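Local coordinates for 457aa long hypothetical protein (Pyrococcus horikoshii, PDB 2CSU), which is of unknown function but is built from a Rossmann-type domain of the CoA-binding family and two domains of the succinyl-CoA ligase family, at residues 217-225 against 263-271. Residues are numbered along the deposited sequence; the frame is centred on the assembly and turned at random.
Sequences KKFMEVAKR and AAFKQSGVL
Helix segments 217-225 and 263-267 run in roughly the same direction, at 34°, with axes 9.8 Å apart at closest approach, and backbones draw nearest where Lys224 meets Ser268. Met220, a selenomethionine, extends toward helix 258-267. Its chain bends at chi2 and carries CE to the methyl of Ala264, where CE and CB lie 3.5 Å apart, tighter than usual for two carbons. The same CE also meets CD1 of Phe265 at 3.7 Å. Phe219 comes in beside it. Its CG stands anti to the backbone N (chi1 -176°), and this directs the ring toward Phe265. Its CE2 meets CE1 of Phe265 at 3.7 Å, at the edge of the Phe265 ring and in its plane. The two ring planes are tilted by 55°.

Both helices belong to the flavodoxin-like domain of the succinyl-CoA ligase family, an alpha/beta fold with a parallel sheet core. They pack side by side on the sheet: both phenylalanines rest on Ile210 of strand 205-210, and Phe219 also touches Met194 of helix 190-197. Strand 271-273 then joins the sheet beside strand 232-236.

Ser268 follows directly on helix 258-267 and lies against helix 216-229. Its OG is 3.4 Å from SE of Met220 and 3.2 Å from the carbonyl O of Met220, a weak hydrogen bond that is not settled, since another acceptor lies within reach of the same proton. That carbonyl already accepts the helical N-H of Lys224. The Ser268 carbonyl O receives a CA-H...O contact from CA of Lys224 at 3.3 Å. Gly269 follows with positive phi in a Schellman motif: its N bonds back to Lys266 O and Val270 N to Phe265 O, and the chain then leads into strand 271-273. Val270 sets CG2 against CB of Ala223, 3.8 Å away.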
loop_
_atom_site.group_PDB
_atom_site.type_symbol
_atom_site.label_atom_id
_atom_site.label_comp_id
_atom_site.label_asym_id
_atom_site.label_seq_id
_atom_site.Cartn_x
_atom_site.Cartn_y
_atom_site.Cartn_z
ATOM N N LYS A 217 30.392 -9.896 -13.038
ATOM C CA LYS A 217 30.715 -9.849 -14.461
ATOM C C LYS A 217 29.713 -10.646 -15.292
ATOM O O LYS A 217 29.180 -10.145 -16.281
ATOM C CB LYS A 217 32.124 -10.404 -14.687
ATOM C CG LYS A 217 32.536 -10.559 -16.149
ATOM C CD LYS A 217 32.683 -9.216 -16.862
ATOM C CE LYS A 217 32.712 -9.377 -18.370
ATOM N NZ LYS A 217 31.331 -9.361 -18.918
ATOM N N LYS A 218 29.479 -11.896 -14.892
ATOM C CA LYS A 218 28.548 -12.776 -15.597
ATOM C C LYS A 218 27.120 -12.221 -15.524
ATOM O O LYS A 218 26.375 -12.245 -16.507
ATOM C CB LYS A 218 28.597 -14.175 -14.978
ATOM C CG LYS A 218 27.668 -15.180 -15.631
ATOM C CD LYS A 218 27.682 -16.511 -14.881
ATOM C CE LYS A 218 26.753 -17.543 -15.532
ATOM N NZ LYS A 218 26.709 -18.815 -14.752
ATOM N N PHE A 219 26.759 -11.711 -14.352
ATOM C CA PHE A 219 25.441 -11.142 -14.120
ATOM C C PHE A 219 25.145 -10.002 -15.094
ATOM O O PHE A 219 24.126 -10.006 -15.797
ATOM C CB PHE A 219 25.354 -10.624 -12.678
ATOM C CG PHE A 219 23.999 -10.085 -12.300
ATOM C CD1 PHE A 219 23.143 -10.827 -11.483
ATOM C CD2 PHE A 219 23.578 -8.831 -12.753
ATOM C CE1 PHE A 219 21.886 -10.323 -11.118
ATOM C CE2 PHE A 219 22.315 -8.318 -12.394
ATOM C CZ PHE A 219 21.472 -9.072 -11.574
HETATM N N MSE A 220 26.044 -9.023 -15.141
HETATM C CA MSE A 220 25.847 -7.878 -16.016
HETATM C C MSE A 220 25.758 -8.230 -17.502
HETATM O O MSE A 220 24.908 -7.695 -18.217
HETATM C CB MSE A 220 26.949 -6.838 -15.784
HETATM C CG MSE A 220 26.748 -5.995 -14.522
HETATM SE SE MSE A 220 25.021 -5.948 -13.947
HETATM C CE MSE A 220 25.237 -5.458 -12.291
ATOM N N GLU A 221 26.612 -9.134 -17.968
ATOM C CA GLU A 221 26.586 -9.503 -19.374
ATOM C C GLU A 221 25.341 -10.316 -19.719
ATOM O O GLU A 221 24.826 -10.221 -20.826
ATOM C CB GLU A 221 27.853 -10.274 -19.755
ATOM C CG GLU A 221 27.998 -10.488 -21.261
ATOM C CD GLU A 221 27.926 -9.183 -22.064
ATOM O OE1 GLU A 221 28.780 -8.286 -21.853
ATOM O OE2 GLU A 221 27.010 -9.057 -22.913
ATOM N N VAL A 222 24.861 -11.118 -18.774
ATOM C CA VAL A 222 23.645 -11.894 -19.004
ATOM C C VAL A 222 22.472 -10.905 -19.009
ATOM O O VAL A 222 21.599 -10.961 -19.866
ATOM C CB VAL A 222 23.434 -12.958 -17.890
ATOM C CG1 VAL A 222 21.965 -13.318 -17.777
ATOM C CG2 VAL A 222 24.250 -14.219 -18.211
ATOM N N ALA A 223 22.471 -9.990 -18.050
ATOM C CA ALA A 223 21.414 -8.990 -17.949
ATOM C C ALA A 223 21.343 -8.123 -19.201
ATOM O O ALA A 223 20.252 -7.829 -19.695
ATOM C CB ALA A 223 21.642 -8.104 -16.721
ATOM N N LYS A 224 22.505 -7.719 -19.711
ATOM C CA LYS A 224 22.598 -6.906 -20.912
ATOM C C LYS A 224 21.853 -7.563 -22.065
ATOM O O LYS A 224 21.155 -6.918 -22.835
ATOM C CB LYS A 224 24.076 -6.749 -21.270
ATOM C CG LYS A 224 24.405 -5.341 -21.774
ATOM C CD LYS A 224 25.751 -5.283 -22.499
ATOM C CE LYS A 224 26.691 -4.228 -21.904
ATOM N NZ LYS A 224 28.067 -4.520 -22.302
ATOM N N ARG A 225 22.049 -8.870 -22.198
ATOM C CA ARG A 225 21.390 -9.594 -23.283
ATOM C C ARG A 225 19.890 -9.779 -23.018
ATOM O O ARG A 225 19.035 -9.442 -23.832
ATOM C CB ARG A 225 22.068 -10.959 -23.414
ATOM C CG ARG A 225 23.280 -10.929 -24.344
ATOM C CD ARG A 225 23.782 -12.337 -24.682
ATOM N NE ARG A 225 24.459 -12.941 -23.530
ATOM C CZ ARG A 225 23.764 -13.863 -22.847
ATOM N NH1 ARG A 225 22.539 -14.190 -23.233
ATOM N NH2 ARG A 225 24.320 -14.467 -21.792
ATOM N N ALA A 263 24.566 1.896 -10.719
ATOM C CA ALA A 263 25.116 2.281 -12.017
ATOM C C ALA A 263 25.339 1.068 -12.914
ATOM O O ALA A 263 25.088 1.122 -14.113
ATOM C CB ALA A 263 26.424 3.043 -11.823
ATOM N N ALA A 264 25.819 -0.025 -12.336
ATOM C CA ALA A 264 26.041 -1.249 -13.099
ATOM C C ALA A 264 24.708 -1.789 -13.635
ATOM O O ALA A 264 24.638 -2.267 -14.771
ATOM C CB ALA A 264 26.710 -2.301 -12.223
ATOM N N PHE A 265 23.658 -1.720 -12.815
ATOM C CA PHE A 265 22.347 -2.198 -13.249
ATOM C C PHE A 265 21.869 -1.382 -14.435
ATOM O O PHE A 265 21.388 -1.930 -15.423
ATOM C CB PHE A 265 21.305 -2.083 -12.129
ATOM C CG PHE A 265 21.476 -3.084 -11.019
ATOM C CD1 PHE A 265 21.833 -4.396 -11.292
ATOM C CD2 PHE A 265 21.245 -2.715 -9.697
ATOM C CE1 PHE A 265 21.959 -5.327 -10.267
ATOM C CE2 PHE A 265 21.367 -3.638 -8.665
ATOM C CZ PHE A 265 21.725 -4.946 -8.950
ATOM N N LYS A 266 22.010 -0.065 -14.325
ATOM C CA LYS A 266 21.584 0.857 -15.372
ATOM C C LYS A 266 22.195 0.555 -16.740
ATOM O O LYS A 266 21.489 0.523 -17.742
ATOM C CB LYS A 266 21.935 2.299 -14.982
ATOM C CG LYS A 266 21.341 2.797 -13.656
ATOM C CD LYS A 266 19.839 3.069 -13.726
ATOM C CE LYS A 266 19.364 3.773 -12.445
ATOM N NZ LYS A 266 17.932 4.218 -12.473
ATOM N N GLN A 267 23.507 0.336 -16.779
ATOM C CA GLN A 267 24.206 0.068 -18.039
ATOM C C GLN A 267 23.804 -1.246 -18.703
ATOM O O GLN A 267 23.847 -1.371 -19.927
ATOM C CB GLN A 267 25.724 0.093 -17.809
ATOM C CG GLN A 267 26.269 1.455 -17.371
ATOM C CD GLN A 267 26.259 2.499 -18.490
ATOM O OE1 GLN A 267 25.396 3.374 -18.534
ATOM N NE2 GLN A 267 27.229 2.410 -19.392
ATOM N N SER A 268 23.411 -2.223 -17.897
ATOM C CA SER A 268 23.000 -3.524 -18.413
ATOM C C SER A 268 21.518 -3.572 -18.805
ATOM O O SER A 268 20.998 -4.637 -19.151
ATOM C CB SER A 268 23.281 -4.611 -17.378
ATOM O OG SER A 268 24.661 -4.666 -17.081
ATOM N N GLY A 269 20.845 -2.427 -18.729
ATOM C CA GLY A 269 19.437 -2.366 -19.099
ATOM C C GLY A 269 18.487 -2.720 -17.971
ATOM O O GLY A 269 17.275 -2.805 -18.179
ATOM N N VAL A 270 19.045 -2.921 -16.778
ATOM C CA VAL A 270 18.277 -3.272 -15.585
ATOM C C VAL A 270 17.621 -2.054 -14.948
ATOM O O VAL A 270 18.286 -1.064 -14.628
ATOM C CB VAL A 270 19.175 -3.951 -14.521
ATOM C CG1 VAL A 270 18.358 -4.274 -13.266
ATOM C CG2 VAL A 270 19.783 -5.226 -15.095
ATOM N N LEU A 271 16.315 -2.142 -14.750
ATOM C CA LEU A 271 15.561 -1.046 -14.155
ATOM C C LEU A 271 15.661 -1.195 -12.647
ATOM O O LEU A 271 15.570 -2.300 -12.115
ATOM C CB LEU A 271 14.098 -1.097 -14.622
ATOM C CG LEU A 271 13.935 -1.376 -16.129
ATOM C CD1 LEU A 271 12.463 -1.429 -16.508
ATOM C CD2 LEU A 271 14.671 -0.312 -16.931
#